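PDB 5XZ3: peptidoglycan-recognition protein from Apis mellifera, which probably recognises bacterial peptidoglycan as an innate immune receptor of the honeybee, with a fold related to the N-acetylmuramoyl-L-alanine amidases. Local coordinates for residues Leu153-Gly156 against Phe157-Lys161. Residues are numbered along the deposited sequence; the frame is centred on the assembly and turned at random.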
# COMPACT_ATOMS: atom_id res chain seq x y z
N LEU A 153 8.93 -11.68 -6.05
CA LEU A 153 9.00 -12.20 -4.70
C LEU A 153 8.34 -11.25 -3.70
O LEU A 153 8.20 -11.59 -2.55
CB LEU A 153 10.46 -12.49 -4.31
CG LEU A 153 11.18 -13.52 -5.19
CD1 LEU A 153 12.60 -13.70 -4.68
CD2 LEU A 153 10.46 -14.87 -5.25
N SER A 154 7.93 -10.06 -4.17
CA SER A 154 7.22 -9.07 -3.34
C SER A 154 5.98 -9.73 -2.69
O SER A 154 5.28 -10.47 -3.38
CB SER A 154 6.85 -7.85 -4.22
OG SER A 154 6.12 -6.91 -3.50
N PRO A 155 5.68 -9.48 -1.39
CA PRO A 155 6.19 -8.48 -0.46
C PRO A 155 7.40 -8.97 0.34
O PRO A 155 7.71 -8.40 1.38
CB PRO A 155 4.98 -8.19 0.44
CG PRO A 155 4.35 -9.55 0.58
CD PRO A 155 4.48 -10.14 -0.82
N GLY A 156 8.08 -9.98 -0.18
CA GLY A 156 9.19 -10.63 0.54
C GLY A 156 8.66 -11.76 1.40
O GLY A 156 7.59 -11.66 2.01
N PHE A 157 9.44 -12.83 1.48
CA PHE A 157 9.00 -14.08 2.13
C PHE A 157 8.62 -13.88 3.60
O PHE A 157 7.62 -14.42 4.07
CB PHE A 157 10.11 -15.14 1.98
CG PHE A 157 9.73 -16.50 2.50
CD1 PHE A 157 8.47 -17.06 2.24
CD2 PHE A 157 10.65 -17.23 3.23
CE1 PHE A 157 8.16 -18.33 2.71
CE2 PHE A 157 10.33 -18.50 3.72
CZ PHE A 157 9.09 -19.05 3.46
N GLU A 158 9.42 -13.10 4.33
CA GLU A 158 9.20 -12.94 5.76
C GLU A 158 7.89 -12.19 6.01
O GLU A 158 7.05 -12.65 6.79
CB GLU A 158 10.40 -12.29 6.47
CG GLU A 158 11.64 -13.19 6.57
CD GLU A 158 11.30 -14.56 7.18
OE1 GLU A 158 11.59 -15.58 6.51
OE2 GLU A 158 10.69 -14.62 8.30
N LEU A 159 7.71 -11.07 5.31
CA LEU A 159 6.45 -10.30 5.39
C LEU A 159 5.25 -11.08 4.89
O LEU A 159 4.15 -10.99 5.45
CB LEU A 159 6.57 -8.96 4.65
CG LEU A 159 5.28 -8.15 4.41
CD1 LEU A 159 4.55 -7.88 5.74
CD2 LEU A 159 5.61 -6.84 3.71
N TYR A 160 5.44 -11.82 3.80
CA TYR A 160 4.39 -12.71 3.29
C TYR A 160 3.83 -13.67 4.33
O TYR A 160 2.61 -13.78 4.48
CB TYR A 160 4.87 -13.46 2.06
CG TYR A 160 3.79 -14.24 1.39
CD1 TYR A 160 2.77 -13.60 0.68
CD2 TYR A 160 3.77 -15.65 1.46
CE1 TYR A 160 1.76 -14.31 0.07
CE2 TYR A 160 2.75 -16.39 0.84
CZ TYR A 160 1.76 -15.70 0.14
OH TYR A 160 0.77 -16.40 -0.50
N LYS A 161 4.71 -14.36 5.06
CA LYS A 161 4.27 -15.25 6.12
C LYS A 161 3.49 -14.50 7.20
O LYS A 161 2.56 -15.05 7.77
CB LYS A 161 5.46 -16.00 6.74
CG LYS A 161 5.98 -17.13 5.85
CD LYS A 161 7.26 -17.74 6.39
CE LYS A 161 8.44 -16.76 6.42
NZ LYS A 161 9.61 -17.43 7.06
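Pro155 meets the Tyr160 ring obliquely, its CD standing 4.1 Å from ring carbon CD1, while Lys147 makes a cation-pi contact with the same ring. Tyr160 carries its CG anti to the backbone N (chi1 -172°), which sets CG beside its own carbonyl carbon and carries the ring away from the loop, with CD1 still against the proline. One turn away, the ring of Phe157 has an aliphatic cover on one face: Lys161 CE sits 3.7 Å above the plane, over its centre. Beyond this carbon, Lys161 NZ reaches Glu158 OE1 at 2.8 Å in a salt bridge, meeting the carboxylate on its syn side but 30° out of its plane. Both segments belong to one continuous chain, in which a Ser-Pro-Gly loop after strand 141-145 runs into helix 157-163, with Gly156 as N-cap. Ser154 probably occupies the position where zinc-dependent amidases of this family carry a cysteine ligand, and its OG is hydrogen-bonded to His37 ND1 and His38 N, consistent with a receptor that lacks the amidase activity and recognises peptidoglycan. The loop turns through a cis peptide before Pro155, and Gly156 N closes on Leu153 O at 2.9 Å. Gly156 O then accepts Tyr160 N at 2.8 Å, a nearly straight bond (163°) that begins the helical hydrogen bonding. The Gly156 backbone angles would jam a CB against the preceding carbonyl oxygen. On the proline side, Leu159 lays CD2 3.6 Å from Pro155 CB, and its CB lies 3.5 Å from Pro155 O. Shortening Leu159 to an alanine would remove CD2 from the proline ring, and is likely to weaken the side chain's contact with Phe111 and open a gap between loop and helix. Phe157, on the exposed side of the helix, rests against Gln112, as does Leu153.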